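Local structure of separin (Saccharomyces cerevisiae, 5U1T) at residues 807-812 and 1503-1508; 1120-1125 and 1386-1391; 1188-1193 and 1223-1228. The protein acts as a caspase-like thiol protease that cleaves the Scc1 subunit of cohesin at anaphase onset and is held inactive by securin for most of the cell cycle. All coordinates share one frame; numbering follows the deposited sequence.

Contact 1: 807-812 and 1503-1508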
loop_
_atom_site.group_PDB
_atom_site.type_symbol
_atom_site.label_atom_id
_atom_site.label_comp_id
_atom_site.label_asym_id
_atom_site.label_seq_id
_atom_site.Cartn_x
_atom_site.Cartn_y
_atom_site.Cartn_z
ATOM N N GLY A 807 8.414 16.674 -19.226
ATOM C CA GLY A 807 9.137 17.894 -18.904
ATOM C C GLY A 807 8.422 18.974 -18.110
ATOM O O GLY A 807 8.941 20.071 -17.949
ATOM N N SER A 808 7.239 18.674 -17.594
ATOM C CA SER A 808 6.472 19.673 -16.863
ATOM C C SER A 808 7.009 19.949 -15.460
ATOM O O SER A 808 6.590 19.316 -14.490
ATOM C CB SER A 808 5.015 19.247 -16.773
ATOM O OG SER A 808 4.253 20.281 -16.183
ATOM N N ALA A 809 7.931 20.901 -15.358
ATOM C CA ALA A 809 8.415 21.374 -14.069
ATOM C C ALA A 809 7.257 21.795 -13.153
ATOM O O ALA A 809 7.268 21.503 -11.956
ATOM C CB ALA A 809 9.383 22.529 -14.263
ATOM N N ARG A 810 6.252 22.455 -13.718
ATOM C CA ARG A 810 5.161 22.997 -12.924
ATOM C C ARG A 810 4.477 21.937 -12.049
ATOM O O ARG A 810 4.243 22.150 -10.855
ATOM C CB ARG A 810 4.131 23.666 -13.839
ATOM C CG ARG A 810 3.158 24.594 -13.099
ATOM C CD ARG A 810 2.019 25.061 -14.000
ATOM N NE ARG A 810 2.352 26.251 -14.787
ATOM C CZ ARG A 810 1.805 27.457 -14.595
ATOM N NH1 ARG A 810 2.153 28.494 -15.359
ATOM N NH2 ARG A 810 0.902 27.633 -13.634
ATOM N N ASP A 811 4.162 20.791 -12.640
ATOM C CA ASP A 811 3.426 19.766 -11.910
ATOM C C ASP A 811 4.335 18.990 -10.992
ATOM O O ASP A 811 3.895 18.462 -9.981
ATOM C CB ASP A 811 2.741 18.798 -12.864
ATOM C CG ASP A 811 1.707 19.471 -13.727
ATOM O OD1 ASP A 811 0.543 19.547 -13.290
ATOM O OD2 ASP A 811 2.054 19.916 -14.837
ATOM N N CYS A 812 5.603 18.912 -11.362
ATOM C CA CYS A 812 6.569 18.185 -10.566
ATOM C C CYS A 812 6.812 18.909 -9.260
ATOM O O CYS A 812 6.875 18.293 -8.190
ATOM C CB CYS A 812 7.875 18.006 -11.340
ATOM S SG CYS A 812 7.811 16.666 -12.543
ATOM N N LYS A 1503 10.652 30.890 -14.933
ATOM C CA LYS A 1503 11.387 30.169 -13.900
ATOM C C LYS A 1503 12.005 28.908 -14.507
ATOM O O LYS A 1503 11.314 28.136 -15.155
ATOM C CB LYS A 1503 10.470 29.822 -12.722
ATOM C CG LYS A 1503 9.964 31.024 -11.913
ATOM C CD LYS A 1503 9.016 30.588 -10.748
ATOM C CE LYS A 1503 8.480 31.752 -9.865
ATOM N NZ LYS A 1503 7.536 31.339 -8.739
ATOM N N TYR A 1504 13.302 28.707 -14.305
ATOM C CA TYR A 1504 14.008 27.581 -14.905
ATOM C C TYR A 1504 14.263 26.400 -13.938
ATOM O O TYR A 1504 14.647 26.601 -12.783
ATOM C CB TYR A 1504 15.343 28.058 -15.466
ATOM C CG TYR A 1504 15.294 28.718 -16.829
ATOM C CD1 TYR A 1504 15.116 30.097 -16.958
ATOM C CD2 TYR A 1504 15.458 27.965 -17.987
ATOM C CE1 TYR A 1504 15.089 30.708 -18.208
ATOM C CE2 TYR A 1504 15.438 28.554 -19.236
ATOM C CZ TYR A 1504 15.259 29.932 -19.349
ATOM O OH TYR A 1504 15.249 30.519 -20.608
ATOM N N TYR A 1505 14.083 25.171 -14.431
ATOM C CA TYR A 1505 14.208 23.968 -13.603
ATOM C C TYR A 1505 15.061 22.854 -14.219
ATOM O O TYR A 1505 14.537 21.789 -14.552
ATOM C CB TYR A 1505 12.829 23.395 -13.300
ATOM C CG TYR A 1505 11.958 24.307 -12.470
ATOM C CD1 TYR A 1505 12.025 24.293 -11.073
ATOM C CD2 TYR A 1505 11.071 25.178 -13.078
ATOM C CE1 TYR A 1505 11.235 25.125 -10.315
ATOM C CE2 TYR A 1505 10.269 26.010 -12.328
ATOM C CZ TYR A 1505 10.351 25.985 -10.948
ATOM O OH TYR A 1505 9.539 26.827 -10.217
ATOM N N GLY A 1506 16.364 23.102 -14.345
ATOM C CA GLY A 1506 17.297 22.138 -14.889
ATOM C C GLY A 1506 16.845 21.508 -16.189
ATOM O O GLY A 1506 16.572 22.207 -17.169
ATOM N N LYS A 1507 16.735 20.185 -16.185
ATOM C CA LYS A 1507 16.462 19.424 -17.390
ATOM C C LYS A 1507 14.989 19.300 -17.689
ATOM O O LYS A 1507 14.581 18.553 -18.569
ATOM C CB LYS A 1507 17.094 18.041 -17.283
ATOM C CG LYS A 1507 18.589 18.100 -17.056
ATOM C CD LYS A 1507 19.150 16.731 -16.709
ATOM C CE LYS A 1507 20.522 16.874 -16.040
ATOM N NZ LYS A 1507 20.445 17.800 -14.846
ATOM N N LEU A 1508 14.175 20.037 -16.960
ATOM C CA LEU A 1508 12.762 20.079 -17.289
ATOM C C LEU A 1508 12.450 21.396 -18.012
ATOM O O LEU A 1508 13.273 22.323 -18.018
ATOM C CB LEU A 1508 11.904 19.920 -16.032
ATOM C CG LEU A 1508 12.039 18.638 -15.206
ATOM C CD1 LEU A 1508 10.976 18.639 -14.092
ATOM C CD2 LEU A 1508 11.950 17.373 -16.080
#
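Ala809 and Leu1508 bring the start of a helix of the helical region against a turn of the protease, and apolar packing does most of the joining. The methyl of Ala809 approaches the ring of Tyr1505 obliquely near CG and CD2, with CB 3.4 Å from Tyr1505 CD2. Leu1508 takes the other share. Its CB lies 4.0 Å from Ala809 CB, and its CD1 branch lies against the first turn of the helix, 3.7 Å from Ala809 CA and 4.0 Å from Cys812 SG. CG of Leu1508 stands opposite its own carbonyl carbon (chi1 -60°), which carries the isobutyl end toward Ala809 and Cys812.

Backbone contacts form a second group. Gly807 brings its CA within 4.5 Å of Leu1508 CA, and its carbonyl O sits 3.5 Å from Leu1508 CB. Just past this point Gly807 pairs through its backbone with Glu1509. The protease segment is folded into a type II' turn from Tyr1505 to Leu1508, closed by the bond from Leu1508 N to Tyr1505 O.

The polar groups are engaged within their own segment or with neighbours outside the contact. Ser808, the N-cap residue of helix 809-825, bonds through OG to Asp811 OD2 at 2.6 Å, on the anti lone pair of the carboxylate. Asp811 OD1 is bonded to an aromatic side chain of the other protein chain of the assembly, whereas Lys1507 forms a salt bridge with Glu847. Helices 782-805 and 829-845 add Ile804 and Ile845 around Leu1508.

Between the two segments themselves, then, adhesion depends on the fit of a methyl, a ring and a leucine branch, while Asp811 is shared between Ser808 of its own segment and the other chain, and Lys1507 pairs with Glu847.

Contact 2: 1120-1125 and 1386-1391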
loop_
_atom_site.group_PDB
_atom_site.type_symbol
_atom_site.label_atom_id
_atom_site.label_comp_id
_atom_site.label_asym_id
_atom_site.label_seq_id
_atom_site.Cartn_x
_atom_site.Cartn_y
_atom_site.Cartn_z
ATOM N N ALA A 1120 4.321 18.325 -41.144
ATOM C CA ALA A 1120 3.325 18.991 -41.967
ATOM C C ALA A 1120 3.435 20.497 -41.775
ATOM O O ALA A 1120 3.188 21.262 -42.701
ATOM C CB ALA A 1120 1.933 18.512 -41.637
ATOM N N ALA A 1121 3.816 20.917 -40.573
ATOM C CA ALA A 1121 3.973 22.333 -40.282
ATOM C C ALA A 1121 5.065 22.906 -41.173
ATOM O O ALA A 1121 4.896 23.934 -41.836
ATOM C CB ALA A 1121 4.308 22.547 -38.831
ATOM N N GLN A 1122 6.189 22.209 -41.188
ATOM C CA GLN A 1122 7.335 22.633 -41.952
ATOM C C GLN A 1122 7.062 22.609 -43.459
ATOM O O GLN A 1122 7.492 23.510 -44.183
ATOM C CB GLN A 1122 8.512 21.750 -41.591
ATOM C CG GLN A 1122 9.684 21.866 -42.497
ATOM C CD GLN A 1122 10.929 21.399 -41.803
ATOM O OE1 GLN A 1122 11.016 21.482 -40.574
ATOM N NE2 GLN A 1122 11.904 20.899 -42.575
ATOM N N LYS A 1123 6.341 21.591 -43.926
ATOM C CA LYS A 1123 5.972 21.517 -45.334
ATOM C C LYS A 1123 5.070 22.693 -45.693
ATOM O O LYS A 1123 5.237 23.329 -46.736
ATOM C CB LYS A 1123 5.287 20.190 -45.658
ATOM C CG LYS A 1123 4.515 20.203 -46.972
ATOM C CD LYS A 1123 4.691 18.918 -47.761
ATOM C CE LYS A 1123 3.577 18.733 -48.781
ATOM N NZ LYS A 1123 2.249 18.496 -48.108
ATOM N N ASP A 1124 4.128 22.996 -44.809
ATOM C CA ASP A 1124 3.219 24.119 -45.016
ATOM C C ASP A 1124 3.936 25.457 -45.020
ATOM O O ASP A 1124 3.671 26.285 -45.883
ATOM C CB ASP A 1124 2.128 24.133 -43.953
ATOM C CG ASP A 1124 1.085 23.086 -44.195
ATOM O OD1 ASP A 1124 0.990 22.616 -45.352
ATOM O OD2 ASP A 1124 0.366 22.735 -43.236
ATOM N N LEU A 1125 4.834 25.671 -44.054
ATOM C CA LEU A 1125 5.599 26.918 -43.987
ATOM C C LEU A 1125 6.380 27.145 -45.283
ATOM O O LEU A 1125 6.376 28.242 -45.847
ATOM C CB LEU A 1125 6.559 26.912 -42.790
ATOM C CG LEU A 1125 5.982 27.330 -41.435
ATOM C CD1 LEU A 1125 7.029 27.203 -40.348
ATOM C CD2 LEU A 1125 5.444 28.742 -41.476
ATOM N N PRO A 1386 7.659 29.776 -30.235
ATOM C CA PRO A 1386 8.291 28.645 -29.538
ATOM C C PRO A 1386 8.527 27.396 -30.404
ATOM O O PRO A 1386 9.310 26.548 -29.979
ATOM C CB PRO A 1386 7.304 28.347 -28.403
ATOM C CG PRO A 1386 5.988 28.851 -28.887
ATOM C CD PRO A 1386 6.276 30.020 -29.776
ATOM N N SER A 1387 7.912 27.292 -31.584
ATOM C CA SER A 1387 8.123 26.131 -32.460
ATOM C C SER A 1387 7.538 26.293 -33.875
ATOM O O SER A 1387 6.692 27.149 -34.100
ATOM C CB SER A 1387 7.511 24.890 -31.813
ATOM O OG SER A 1387 6.099 24.996 -31.800
ATOM N N TYR A 1388 7.948 25.449 -34.821
ATOM C CA TYR A 1388 7.372 25.486 -36.174
ATOM C C TYR A 1388 5.875 25.207 -36.179
ATOM O O TYR A 1388 5.131 25.750 -37.015
ATOM C CB TYR A 1388 8.039 24.470 -37.111
ATOM C CG TYR A 1388 9.483 24.738 -37.445
ATOM C CD1 TYR A 1388 10.008 26.019 -37.372
ATOM C CD2 TYR A 1388 10.325 23.701 -37.829
ATOM C CE1 TYR A 1388 11.329 26.266 -37.669
ATOM C CE2 TYR A 1388 11.649 23.936 -38.127
ATOM C CZ TYR A 1388 12.148 25.224 -38.047
ATOM O OH TYR A 1388 13.471 25.477 -38.342
ATOM N N VAL A 1389 5.441 24.337 -35.269
ATOM C CA VAL A 1389 4.043 23.933 -35.225
ATOM C C VAL A 1389 3.180 25.091 -34.735
ATOM O O VAL A 1389 2.058 25.278 -35.211
ATOM C CB VAL A 1389 3.822 22.685 -34.329
ATOM C CG1 VAL A 1389 2.330 22.357 -34.230
ATOM C CG2 VAL A 1389 4.598 21.480 -34.872
ATOM N N CYS A 1390 3.710 25.881 -33.810
ATOM C CA CYS A 1390 2.972 27.035 -33.314
ATOM C C CYS A 1390 2.901 28.161 -34.368
ATOM O O CYS A 1390 1.835 28.758 -34.607
ATOM C CB CYS A 1390 3.603 27.563 -32.022
ATOM S SG CYS A 1390 2.799 29.067 -31.422
ATOM N N LEU A 1391 4.042 28.445 -34.990
ATOM C CA LEU A 1391 4.084 29.404 -36.063
ATOM C C LEU A 1391 3.078 29.008 -37.146
ATOM O O LEU A 1391 2.246 29.828 -37.553
ATOM C CB LEU A 1391 5.502 29.513 -36.639
ATOM C CG LEU A 1391 5.676 30.516 -37.786
ATOM C CD1 LEU A 1391 5.281 31.921 -37.336
ATOM C CD2 LEU A 1391 7.100 30.491 -38.354
#
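Leu1125 and Leu1391 meet through their methyls, the two side chains crossing at about a right angle with Leu1125 CD1 3.8 Å from Leu1391 CD2. One turn earlier, the methyl of Ala1121 faces the backbone of the opposing helix, 3.9 Å from Val1389 CA, and also touches Val1389 CG2. Gln1122 runs alongside Tyr1388 in the same direction. Its extended chain, with CG anti to the backbone N (chi1 167°), places OE1 3.5 Å from Tyr1388 CE2, and the amide plane stands 82° from the ring plane. With an alanine in place of Leu1125, Leu1391 CD2 would probably lose its apolar partner on helix 1111-1127, opening a gap beside the Tyr1388 carbonyl.

Farther out, the start of helix 1388-1397 is fixed by Ser1387, an N-cap whose OG accepts from Cys1390 N at 3.2 Å. Asp1074 takes the N-H of Tyr1388, and Arg1077 makes a cation-pi contact with its ring. Phe1070 of helix 1062-1072 touches both Gln1122 and Tyr1388. The arrangement is helix-to-helix packing at a capped N-terminus, which sets helix 1111-1127 against the helix that follows strand 1382-1385 of the seven-stranded mixed sheet.

Contact 3: 1188-1193 and 1223-1228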
loop_
_atom_site.group_PDB
_atom_site.type_symbol
_atom_site.label_atom_id
_atom_site.label_comp_id
_atom_site.label_asym_id
_atom_site.label_seq_id
_atom_site.Cartn_x
_atom_site.Cartn_y
_atom_site.Cartn_z
ATOM N N LEU A 1188 22.084 35.770 -15.640
ATOM C CA LEU A 1188 21.197 35.463 -14.527
ATOM C C LEU A 1188 21.627 36.231 -13.282
ATOM O O LEU A 1188 20.795 36.791 -12.562
ATOM C CB LEU A 1188 21.178 33.959 -14.248
ATOM C CG LEU A 1188 20.255 33.117 -15.133
ATOM C CD1 LEU A 1188 20.370 31.641 -14.801
ATOM C CD2 LEU A 1188 18.822 33.585 -15.011
ATOM N N SER A 1189 22.931 36.272 -13.045
ATOM C CA SER A 1189 23.463 37.058 -11.954
ATOM C C SER A 1189 23.049 38.537 -12.092
ATOM O O SER A 1189 22.526 39.117 -11.143
ATOM C CB SER A 1189 24.979 36.916 -11.894
ATOM O OG SER A 1189 25.562 38.056 -11.283
ATOM N N ILE A 1190 23.268 39.120 -13.276
ATOM C CA ILE A 1190 22.853 40.487 -13.586
ATOM C C ILE A 1190 21.354 40.683 -13.412
ATOM O O ILE A 1190 20.920 41.606 -12.720
ATOM C CB ILE A 1190 23.223 40.886 -15.036
ATOM C CG1 ILE A 1190 24.748 40.989 -15.209
ATOM C CG2 ILE A 1190 22.551 42.196 -15.418
ATOM C CD1 ILE A 1190 25.207 40.962 -16.651
ATOM N N ILE A 1191 20.569 39.816 -14.052
ATOM C CA ILE A 1191 19.112 39.867 -13.957
ATOM C C ILE A 1191 18.581 39.752 -12.514
ATOM O O ILE A 1191 17.765 40.575 -12.078
ATOM C CB ILE A 1191 18.466 38.768 -14.808
ATOM C CG1 ILE A 1191 18.539 39.143 -16.281
ATOM C CG2 ILE A 1191 17.012 38.568 -14.410
ATOM C CD1 ILE A 1191 18.116 38.034 -17.190
ATOM N N ASN A 1192 19.037 38.741 -11.774
ATOM C CA ASN A 1192 18.597 38.575 -10.389
ATOM C C ASN A 1192 19.029 39.738 -9.493
ATOM O O ASN A 1192 18.406 39.981 -8.479
ATOM C CB ASN A 1192 19.111 37.249 -9.817
ATOM C CG ASN A 1192 18.495 36.048 -10.504
ATOM O OD1 ASN A 1192 17.304 36.043 -10.832
ATOM N ND2 ASN A 1192 19.303 35.025 -10.738
ATOM N N GLU A 1193 20.079 40.465 -9.865
ATOM C CA GLU A 1193 20.513 41.620 -9.079
ATOM C C GLU A 1193 19.655 42.837 -9.377
ATOM O O GLU A 1193 19.166 43.495 -8.464
ATOM C CB GLU A 1193 21.980 41.961 -9.347
ATOM C CG GLU A 1193 22.992 41.114 -8.573
ATOM C CD GLU A 1193 24.433 41.369 -9.015
ATOM O OE1 GLU A 1193 24.808 42.557 -9.177
ATOM O OE2 GLU A 1193 25.186 40.390 -9.219
ATOM N N ASP A 1223 23.510 47.857 -15.857
ATOM C CA ASP A 1223 23.216 48.107 -17.262
ATOM C C ASP A 1223 24.477 47.933 -18.109
ATOM O O ASP A 1223 24.407 47.365 -19.192
ATOM C CB ASP A 1223 22.614 49.507 -17.452
ATOM C CG ASP A 1223 22.116 49.757 -18.878
ATOM O OD1 ASP A 1223 21.014 49.285 -19.227
ATOM O OD2 ASP A 1223 22.817 50.456 -19.647
ATOM N N LYS A 1224 25.626 48.393 -17.611
ATOM C CA LYS A 1224 26.865 48.281 -18.381
ATOM C C LYS A 1224 27.343 46.839 -18.438
ATOM O O LYS A 1224 27.860 46.395 -19.474
ATOM C CB LYS A 1224 27.987 49.159 -17.813
ATOM C CG LYS A 1224 29.273 49.143 -18.671
ATOM C CD LYS A 1224 30.369 50.036 -18.065
ATOM C CE LYS A 1224 31.581 50.245 -19.010
ATOM N NZ LYS A 1224 32.212 51.650 -18.966
ATOM N N ARG A 1225 27.190 46.119 -17.327
ATOM C CA ARG A 1225 27.555 44.714 -17.288
ATOM C C ARG A 1225 26.771 43.935 -18.339
ATOM O O ARG A 1225 27.338 43.084 -19.029
ATOM C CB ARG A 1225 27.318 44.138 -15.904
ATOM C CG ARG A 1225 28.313 44.609 -14.877
ATOM C CD ARG A 1225 27.963 44.074 -13.490
ATOM N NE ARG A 1225 27.536 42.672 -13.495
ATOM C CZ ARG A 1225 27.058 42.030 -12.426
ATOM N NH1 ARG A 1225 26.945 42.658 -11.261
ATOM N NH2 ARG A 1225 26.693 40.754 -12.515
ATOM N N MET A 1226 25.480 44.242 -18.484
ATOM C CA MET A 1226 24.671 43.533 -19.474
ATOM C C MET A 1226 25.028 43.905 -20.912
ATOM O O MET A 1226 25.107 43.036 -21.788
ATOM C CB MET A 1226 23.186 43.773 -19.268
ATOM C CG MET A 1226 22.386 42.958 -20.262
ATOM S SD MET A 1226 20.618 42.989 -20.028
ATOM C CE MET A 1226 20.473 42.170 -18.433
ATOM N N GLN A 1227 25.223 45.193 -21.157
ATOM C CA GLN A 1227 25.691 45.646 -22.456
ATOM C C GLN A 1227 27.000 44.962 -22.856
ATOM O O GLN A 1227 27.179 44.567 -24.005
ATOM C CB GLN A 1227 25.895 47.156 -22.455
ATOM C CG GLN A 1227 26.645 47.661 -23.687
ATOM C CD GLN A 1227 26.846 49.159 -23.687
ATOM O OE1 GLN A 1227 27.321 49.739 -22.704
ATOM N NE2 GLN A 1227 26.480 49.804 -24.795
ATOM N N GLN A 1228 27.909 44.826 -21.897
ATOM C CA GLN A 1228 29.194 44.215 -22.157
ATOM C C GLN A 1228 29.030 42.742 -22.500
ATOM O O GLN A 1228 29.673 42.249 -23.418
ATOM C CB GLN A 1228 30.122 44.395 -20.962
ATOM C CG GLN A 1228 30.988 45.636 -21.055
ATOM C CD GLN A 1228 31.530 46.070 -19.701
ATOM O OE1 GLN A 1228 31.274 45.421 -18.672
ATOM N NE2 GLN A 1228 32.264 47.183 -19.683
#
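Ile1190 fills the tight part of the contact, reaching from helix 1180-1198 into the space between Arg1225 and Met1226 on helix 1209-1237. Its two branches divide the work. CG1 lies against the Arg1225 side chain, 3.3 Å from Arg1225 NH2, the two side chains running antiparallel alongside each other, and CD1 continues to the backbone where Arg1225 joins Met1226. The CG2 methyl instead meets Met1226 CE at 3.7 Å. The Met1226 side chain starts with CG anti to the backbone N and then bends at its last torsion (chi3 -65°), turning the terminal methyl toward both isoleucines; Ile1191 CG1 is 4.2 Å from Met1226 CE. Trp1530 touches both Ile1191 and Met1226 and extends the apolar side.

The other side, partly exposed to solvent, is polar and held more loosely. Arg1225 crosses Glu1193 at about a right angle and forms a salt bridge, NH1 to Glu1193 OE1 at 3.0 Å. OE1 is met on its syn side but out of the carboxylate plane, and with the carboxylate and guanidinium planes 60° apart the pair is not a flat, two-pronged one. Ser1189 OG sits at the guanidinium edge, near its plane, and receives a weak bond from Arg1225 NH2 at 3.2 Å. The same hydroxyl gives a weak bond to Glu1193 OE2, linking serine, glutamate and arginine in a small ring of polar contacts. The salt bridge and the serine probably limit how the guanidinium can turn beside Ile1190.

The two short helical segments run nearly antiparallel, at 154° with axes 10.0 Å apart. This is an antiparallel helix pair with an apolar seam and a salt-bridged border, and its Ile1191 side chain lies about 11 Å from that of Cys1497, probably the catalytic cysteine as in related proteases.

The three contacts are nested along the chain: contact 3 lies inside the loop closed by contact 2, which itself lies inside the loop closed by contact 1. In space they lie on the same side of the chain's centre. Contact 1 is 24 Å from each of the others between centres, and contacts 2 and 3 are 34 Å apart. None touches another, although the nearest atoms of contacts 1 and 3 are only about 5 Å apart. Contact 2 packs helix 1111-1127 on helix 1388-1397 and contact 3 pairs helices 1180-1198 and 1209-1237, whereas contact 1 joins helix 809-825 of the helical region to the protease, at the loop after strand 1492-1494.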